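PDB 7L15: T cell receptor mu chain from Monodelphis domestica, which pairs with a T cell receptor gamma chain to form the marsupial gamma mu receptor, a T cell surface receptor that probably recognises antigen. Local coordinates for residues Ile88-Glu93 with Gly101-Ala106; Asp147-Leu152 with Val163-Ser168. All coordinates share one frame; numbering follows the deposited sequence.

Contact 1: Ile88-Glu93 with Gly101-Ala106; sequences IFLQIE and GQYHCA
Y103 is the main bridge between strands 88-92 and 101-106, its ring lying against the methyl ends of L90 and I92. No hydrogen bond joins the two segments, and their direct contact is made by apolar side chains. The axes approach to 9.6 Å and run roughly antiparallel, at 144°, but the strands face each other across the core, strand 87-92 being bonded to 32-39 and 77-82 instead. From CB the Y103 side chain turns so that CG stands beside the backbone N and anti to the carbonyl carbon (chi1 -75°), which sends the ring across the interior. CD2 is the first atom to meet the other strand, 3.6 Å from L90 CD2, on a side chain that crosses the tyrosine at about a right angle. One step on, Y103 CE2 lies 3.8 Å from I92 CD1, and I92 reaches in from the opposite direction. Both methyls approach the ring obliquely. At the tip, Y103 OH passes 4.0 Å from I92 CD1, yet its polar partner is D99 O, which it hydrogen-bonds. Further along, I88 CD1 sits 4.4 Å from C105 SG, the sulfur bound to C36 in the intradomain disulfide. L62 also packs on Y103 and I92. A tyrosine two positions before the disulfide cysteine, its hydroxyl bonded to the main-chain carbonyl four residues back, forms the tyrosine corner, a signature of the immunoglobulin V domain.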
ATOM      1  N   ILE A  88       9.302 -16.894 -19.336  1.00 43.91           N
ATOM      2  CA  ILE A  88       7.855 -16.939 -19.146  1.00 50.57           C
ATOM      3  C   ILE A  88       7.318 -15.521 -19.225  1.00 52.50           C
ATOM      4  O   ILE A  88       8.023 -14.548 -18.947  1.00 52.46           O
ATOM      5  CB  ILE A  88       7.392 -17.583 -17.822  1.00 51.98           C
ATOM      6  CG1 ILE A  88       7.556 -16.615 -16.643  1.00 52.19           C
ATOM      7  CG2 ILE A  88       8.113 -18.881 -17.582  1.00 58.69           C
ATOM      8  CD1 ILE A  88       6.635 -16.934 -15.482  1.00 51.24           C
ATOM      9  N   PHE A  89       6.047 -15.419 -19.601  1.00 48.83           N
ATOM     10  CA  PHE A  89       5.396 -14.144 -19.854  1.00 45.31           C
ATOM     11  C   PHE A  89       4.159 -13.996 -18.988  1.00 50.26           C
ATOM     12  O   PHE A  89       3.582 -14.980 -18.519  1.00 46.88           O
ATOM     13  CB  PHE A  89       5.022 -14.000 -21.316  1.00 42.36           C
ATOM     14  CG  PHE A  89       6.165 -14.250 -22.235  1.00 54.44           C
ATOM     15  CD1 PHE A  89       6.477 -15.548 -22.637  1.00 57.62           C
ATOM     16  CD2 PHE A  89       6.960 -13.198 -22.674  1.00 50.41           C
ATOM     17  CE1 PHE A  89       7.552 -15.790 -23.470  1.00 55.61           C
ATOM     18  CE2 PHE A  89       8.045 -13.430 -23.508  1.00 54.94           C
ATOM     19  CZ  PHE A  89       8.339 -14.728 -23.912  1.00 59.36           C
ATOM     20  N   LEU A  90       3.788 -12.743 -18.758  1.00 43.12           N
ATOM     21  CA  LEU A  90       2.563 -12.395 -18.065  1.00 46.36           C
ATOM     22  C   LEU A  90       1.728 -11.520 -18.983  1.00 44.34           C
ATOM     23  O   LEU A  90       2.255 -10.641 -19.673  1.00 43.40           O
ATOM     24  CB  LEU A  90       2.859 -11.667 -16.755  1.00 40.65           C
ATOM     25  CG  LEU A  90       1.688 -11.004 -16.034  1.00 43.04           C
ATOM     26  CD1 LEU A  90       0.801 -12.052 -15.444  1.00 47.57           C
ATOM     27  CD2 LEU A  90       2.171 -10.069 -14.925  1.00 43.78           C
ATOM     28  N   GLN A  91       0.428 -11.762 -19.010  1.00 41.36           N
ATOM     29  CA  GLN A  91      -0.461 -10.875 -19.738  1.00 40.81           C
ATOM     30  C   GLN A  91      -1.654 -10.531 -18.872  1.00 40.70           C
ATOM     31  O   GLN A  91      -2.310 -11.424 -18.336  1.00 43.70           O
ATOM     32  CB  GLN A  91      -0.937 -11.486 -21.049  1.00 43.80           C
ATOM     33  CG  GLN A  91      -2.011 -10.627 -21.674  1.00 51.95           C
ATOM     34  CD  GLN A  91      -2.506 -11.153 -23.004  1.00 64.08           C
ATOM     35  OE1 GLN A  91      -1.877 -10.923 -24.045  1.00 61.12           O
ATOM     36  NE2 GLN A  91      -3.647 -11.851 -22.982  1.00 55.20           N
ATOM     37  N   ILE A  92      -1.918  -9.234 -18.721  1.00 42.05           N
ATOM     38  CA  ILE A  92      -3.064  -8.760 -17.970  1.00 42.03           C
ATOM     39  C   ILE A  92      -3.796  -7.774 -18.856  1.00 46.56           C
ATOM     40  O   ILE A  92      -3.291  -6.676 -19.138  1.00 41.82           O
ATOM     41  CB  ILE A  92      -2.684  -8.119 -16.632  1.00 47.70           C
ATOM     42  CG1 ILE A  92      -1.982  -9.140 -15.745  1.00 45.77           C
ATOM     43  CG2 ILE A  92      -3.934  -7.653 -15.906  1.00 45.31           C
ATOM     44  CD1 ILE A  92      -1.719  -8.633 -14.329  1.00 39.51           C
ATOM     45  N   GLU A  93      -4.971  -8.168 -19.310  1.00 46.50           N
ATOM     46  CA  GLU A  93      -5.791  -7.298 -20.125  1.00 50.31           C
ATOM     47  C   GLU A  93      -6.574  -6.365 -19.234  1.00 49.80           C
ATOM     48  O   GLU A  93      -6.797  -6.645 -18.052  1.00 54.26           O
ATOM     49  CB  GLU A  93      -6.748  -8.111 -20.983  1.00 55.00           C
ATOM     50  CG  GLU A  93      -6.039  -9.136 -21.808  1.00 64.53           C
ATOM     51  CD  GLU A  93      -6.806  -9.485 -23.048  1.00 73.59           C
ATOM     52  OE1 GLU A  93      -7.176 -10.664 -23.182  1.00 73.08           O
ATOM     53  OE2 GLU A  93      -7.047  -8.577 -23.880  1.00 81.38           O
ATOM     54  N   GLY A 101       1.897  -1.506  -9.251  1.00 35.12           N
ATOM     55  CA  GLY A 101       2.749  -2.085  -8.241  1.00 33.52           C
ATOM     56  C   GLY A 101       3.991  -2.690  -8.873  1.00 40.46           C
ATOM     57  O   GLY A 101       4.335  -2.400 -10.016  1.00 43.07           O
ATOM     58  N   GLN A 102       4.662  -3.520  -8.087  1.00 38.64           N
ATOM     59  CA  GLN A 102       5.897  -4.161  -8.501  1.00 41.09           C
ATOM     60  C   GLN A 102       5.598  -5.618  -8.843  1.00 38.36           C
ATOM     61  O   GLN A 102       5.229  -6.402  -7.963  1.00 40.82           O
ATOM     62  CB  GLN A 102       6.943  -4.074  -7.394  1.00 35.81           C
ATOM     63  CG  GLN A 102       8.314  -4.542  -7.832  1.00 47.23           C
ATOM     64  CD  GLN A 102       9.112  -3.436  -8.503  1.00 55.08           C
ATOM     65  OE1 GLN A 102       8.634  -2.302  -8.637  1.00 47.70           O
ATOM     66  NE2 GLN A 102      10.346  -3.755  -8.906  1.00 51.82           N
ATOM     67  N   TYR A 103       5.783  -5.981 -10.105  1.00 36.74           N
ATOM     68  CA  TYR A 103       5.515  -7.338 -10.569  1.00 42.38           C
ATOM     69  C   TYR A 103       6.780  -8.191 -10.479  1.00 42.12           C
ATOM     70  O   TYR A 103       7.803  -7.864 -11.086  1.00 43.84           O
ATOM     71  CB  TYR A 103       4.977  -7.299 -11.998  1.00 38.35           C
ATOM     72  CG  TYR A 103       3.538  -6.849 -12.056  1.00 37.34           C
ATOM     73  CD1 TYR A 103       3.211  -5.505 -11.949  1.00 36.04           C
ATOM     74  CD2 TYR A 103       2.497  -7.778 -12.177  1.00 39.60           C
ATOM     75  CE1 TYR A 103       1.897  -5.090 -11.975  1.00 40.24           C
ATOM     76  CE2 TYR A 103       1.170  -7.371 -12.200  1.00 32.84           C
ATOM     77  CZ  TYR A 103       0.880  -6.027 -12.095  1.00 32.59           C
ATOM     78  OH  TYR A 103      -0.425  -5.595 -12.112  1.00 40.42           O
ATOM     79  N   HIS A 104       6.697  -9.294  -9.746  1.00 34.81           N
ATOM     80  CA  HIS A 104       7.816 -10.195  -9.525  1.00 35.27           C
ATOM     81  C   HIS A 104       7.545 -11.538 -10.183  1.00 42.34           C
ATOM     82  O   HIS A 104       6.453 -12.092 -10.055  1.00 43.54           O
ATOM     83  CB  HIS A 104       8.071 -10.403  -8.030  1.00 35.58           C
ATOM     84  CG  HIS A 104       8.578  -9.186  -7.332  1.00 36.20           C
ATOM     85  ND1 HIS A 104       9.918  -8.964  -7.105  1.00 35.99           N
ATOM     86  CD2 HIS A 104       7.928  -8.107  -6.832  1.00 35.38           C
ATOM     87  CE1 HIS A 104      10.069  -7.817  -6.468  1.00 43.35           C
ATOM     88  NE2 HIS A 104       8.878  -7.277  -6.289  1.00 37.35           N
ATOM     89  N   CYS A 105       8.536 -12.024 -10.914  1.00 43.77           N
ATOM     90  CA  CYS A 105       8.641 -13.425 -11.282  1.00 43.83           C
ATOM     91  C   CYS A 105       9.120 -14.236 -10.075  1.00 42.94           C
ATOM     92  O   CYS A 105       9.982 -13.787  -9.314  1.00 44.43           O
ATOM     93  CB  CYS A 105       9.630 -13.519 -12.440  1.00 47.35           C
ATOM     94  SG  CYS A 105       9.934 -15.055 -13.308  1.00 63.59           S
ATOM     95  N   ALA A 106       8.558 -15.425  -9.886  1.00 39.64           N
ATOM     96  CA  ALA A 106       8.923 -16.257  -8.741  1.00 41.07           C
ATOM     97  C   ALA A 106       9.105 -17.710  -9.164  1.00 44.17           C
ATOM     98  O   ALA A 106       8.380 -18.199 -10.030  1.00 51.72           O
ATOM     99  CB  ALA A 106       7.861 -16.185  -7.628  1.00 36.77           C
TER

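Contact 2: Asp147-Leu152 with Val163-Ser168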
ATOM      1  N   ASP A 147      -8.604  26.367  12.766  1.00 54.90           N
ATOM      2  CA  ASP A 147      -7.568  27.117  12.060  1.00 63.76           C
ATOM      3  C   ASP A 147      -7.029  26.372  10.850  1.00 60.72           C
ATOM      4  O   ASP A 147      -6.026  26.792  10.265  1.00 61.15           O
ATOM      5  CB  ASP A 147      -6.410  27.461  13.008  1.00 78.01           C
ATOM      6  CG  ASP A 147      -5.680  26.227  13.518  1.00 95.79           C
ATOM      7  OD1 ASP A 147      -6.343  25.321  14.067  1.00102.99           O
ATOM      8  OD2 ASP A 147      -4.442  26.156  13.360  1.00103.08           O
ATOM      9  N   ALA A 148      -7.660  25.268  10.477  1.00 55.54           N
ATOM     10  CA  ALA A 148      -7.276  24.508   9.305  1.00 51.56           C
ATOM     11  C   ALA A 148      -8.241  24.842   8.177  1.00 54.27           C
ATOM     12  O   ALA A 148      -9.457  24.936   8.393  1.00 44.68           O
ATOM     13  CB  ALA A 148      -7.277  23.010   9.608  1.00 50.09           C
ATOM     14  N   VAL A 149      -7.695  25.059   6.985  1.00 56.03           N
ATOM     15  CA  VAL A 149      -8.493  25.273   5.789  1.00 53.70           C
ATOM     16  C   VAL A 149      -8.094  24.222   4.770  1.00 56.80           C
ATOM     17  O   VAL A 149      -6.903  24.028   4.500  1.00 57.04           O
ATOM     18  CB  VAL A 149      -8.322  26.693   5.220  1.00 58.13           C
ATOM     19  CG1 VAL A 149      -6.856  26.979   4.932  1.00 60.67           C
ATOM     20  CG2 VAL A 149      -9.158  26.846   3.960  1.00 52.33           C
ATOM     21  N   ALA A 150      -9.086  23.521   4.237  1.00 51.41           N
ATOM     22  CA  ALA A 150      -8.888  22.600   3.136  1.00 47.08           C
ATOM     23  C   ALA A 150      -9.497  23.227   1.898  1.00 50.02           C
ATOM     24  O   ALA A 150     -10.594  23.779   1.947  1.00 51.25           O
ATOM     25  CB  ALA A 150      -9.537  21.229   3.402  1.00 38.70           C
ATOM     26  N   CYS A 151      -8.778  23.156   0.798  1.00 45.64           N
ATOM     27  CA  CYS A 151      -9.308  23.555  -0.491  1.00 48.91           C
ATOM     28  C   CYS A 151      -9.549  22.280  -1.293  1.00 37.16           C
ATOM     29  O   CYS A 151      -8.607  21.549  -1.592  1.00 39.47           O
ATOM     30  CB  CYS A 151      -8.339  24.513  -1.189  1.00 53.70           C
ATOM     31  SG  CYS A 151      -8.881  24.962  -2.790  1.00 58.28           S
ATOM     32  N   LEU A 152     -10.809  21.999  -1.613  1.00 40.43           N
ATOM     33  CA  LEU A 152     -11.198  20.765  -2.283  1.00 38.89           C
ATOM     34  C   LEU A 152     -11.353  21.036  -3.772  1.00 41.70           C
ATOM     35  O   LEU A 152     -12.121  21.918  -4.169  1.00 47.65           O
ATOM     36  CB  LEU A 152     -12.500  20.226  -1.693  1.00 41.66           C
ATOM     37  CG  LEU A 152     -13.277  19.199  -2.505  1.00 44.25           C
ATOM     38  CD1 LEU A 152     -12.446  17.974  -2.708  1.00 45.48           C
ATOM     39  CD2 LEU A 152     -14.559  18.838  -1.738  1.00 45.51           C
ATOM     40  N   VAL A 163      -2.057  25.392  -7.460  1.00 41.83           N
ATOM     41  CA  VAL A 163      -2.976  25.777  -6.395  1.00 38.25           C
ATOM     42  C   VAL A 163      -2.266  26.730  -5.454  1.00 43.83           C
ATOM     43  O   VAL A 163      -1.054  26.631  -5.223  1.00 43.93           O
ATOM     44  CB  VAL A 163      -3.505  24.575  -5.588  1.00 42.98           C
ATOM     45  CG1 VAL A 163      -4.702  24.991  -4.714  1.00 41.63           C
ATOM     46  CG2 VAL A 163      -3.881  23.447  -6.510  1.00 34.97           C
ATOM     47  N   SER A 164      -3.039  27.653  -4.898  1.00 44.69           N
ATOM     48  CA  SER A 164      -2.516  28.646  -3.970  1.00 44.82           C
ATOM     49  C   SER A 164      -3.635  29.082  -3.033  1.00 42.78           C
ATOM     50  O   SER A 164      -4.737  29.403  -3.488  1.00 48.93           O
ATOM     51  CB  SER A 164      -1.945  29.833  -4.747  1.00 40.68           C
ATOM     52  OG  SER A 164      -1.467  30.817  -3.874  1.00 61.33           O
ATOM     53  N   LEU A 165      -3.362  29.043  -1.732  1.00 43.30           N
ATOM     54  CA  LEU A 165      -4.222  29.618  -0.706  1.00 50.96           C
ATOM     55  C   LEU A 165      -3.633  30.941  -0.230  1.00 48.41           C
ATOM     56  O   LEU A 165      -2.444  31.012   0.092  1.00 47.65           O
ATOM     57  CB  LEU A 165      -4.364  28.668   0.486  1.00 51.19           C
ATOM     58  CG  LEU A 165      -5.323  27.491   0.404  1.00 51.97           C
ATOM     59  CD1 LEU A 165      -4.971  26.524   1.514  1.00 46.85           C
ATOM     60  CD2 LEU A 165      -6.792  27.955   0.507  1.00 45.05           C
ATOM     61  N   THR A 166      -4.466  31.972  -0.145  1.00 49.19           N
ATOM     62  CA  THR A 166      -3.994  33.299   0.222  1.00 57.72           C
ATOM     63  C   THR A 166      -4.994  33.974   1.142  1.00 58.40           C
ATOM     64  O   THR A 166      -6.204  33.779   1.019  1.00 62.14           O
ATOM     65  CB  THR A 166      -3.775  34.195  -1.001  1.00 57.76           C
ATOM     66  OG1 THR A 166      -4.987  34.252  -1.762  1.00 59.17           O
ATOM     67  CG2 THR A 166      -2.635  33.648  -1.869  1.00 55.20           C
ATOM     68  N   SER A 167      -4.466  34.775   2.061  1.00 60.61           N
ATOM     69  CA  SER A 167      -5.262  35.580   2.979  1.00 63.30           C
ATOM     70  C   SER A 167      -4.984  37.044   2.659  1.00 68.54           C
ATOM     71  O   SER A 167      -3.870  37.533   2.885  1.00 71.07           O
ATOM     72  CB  SER A 167      -4.930  35.240   4.426  1.00 61.65           C
ATOM     73  OG  SER A 167      -5.912  35.743   5.311  1.00 65.11           O
ATOM     74  N   SER A 168      -5.985  37.720   2.089  1.00 70.02           N
ATOM     75  CA  SER A 168      -5.875  39.117   1.650  1.00 75.44           C
ATOM     76  C   SER A 168      -4.601  39.355   0.841  1.00 74.86           C
ATOM     77  O   SER A 168      -3.911  40.361   1.005  1.00 70.87           O
ATOM     78  CB  SER A 168      -5.966  40.086   2.834  1.00 80.12           C
ATOM     79  OG  SER A 168      -7.301  40.534   3.024  1.00 83.34           O
TER
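C151 and L165 mark the closest backbone approach of strands 148-152 and 163-167, their CA atoms 7.9 Å apart, a separation that belongs to two facing sheets rather than to paired neighbours. No hydrogen bond crosses this gap, and L165 fills it with a fork of two methyls, each serving a different residue of the opposite strand. CG lies beside the backbone N and anti to the carbonyl carbon (chi1 -79°), which carries both branches inward. L165 CD1 meets V149 CG1 at 3.9 Å, the two side chains reaching toward each other tip to tip. With CG1 set between its backbone N and carbonyl carbon (chi1 57°), V149 turns that methyl to L165. The other branch, L165 CD2, rests 4.1 Å from C151 CB, so it touches the cysteine at its carbon. The sulfur of C151 is joined to C203 of strand 201-207, and L165 packs on C203 as well, placing the leucine against both halves of the disulfide. L142 and I172, one from each sheet, touch both V149 and L165 and continue the apolar layer. The alternation of the 148-152 strand matters here: V149 and C151 point toward the partner strand, whereas A150 points away from it and packs on F130 of the T cell receptor gamma chain. A disulfide joining two sheets, with a large apolar residue from the next strand packed beside it, is the core pin of the immunoglobulin constant domain, and L165 holds the place where many such domains carry a tryptophan.

Both contacts show one principle: two sheets packed face to face around a disulfide. Contact 1 belongs to the variable domain and contact 2 to the constant domain, in series and on opposite sides of the chain's centre. Their centres are 43 Å apart and their nearest atoms about 25 Å apart. Each holds one cysteine of its own domain's disulfide and joins strands through apolar side chains. Both also border the partner subunit: H104 packs on P46 of the gamma chain, and A148 and L152 on its F130 and E136. The NAG attached to the variable domain stands about 12 Å from the I88 side chain and takes no part in contact 1.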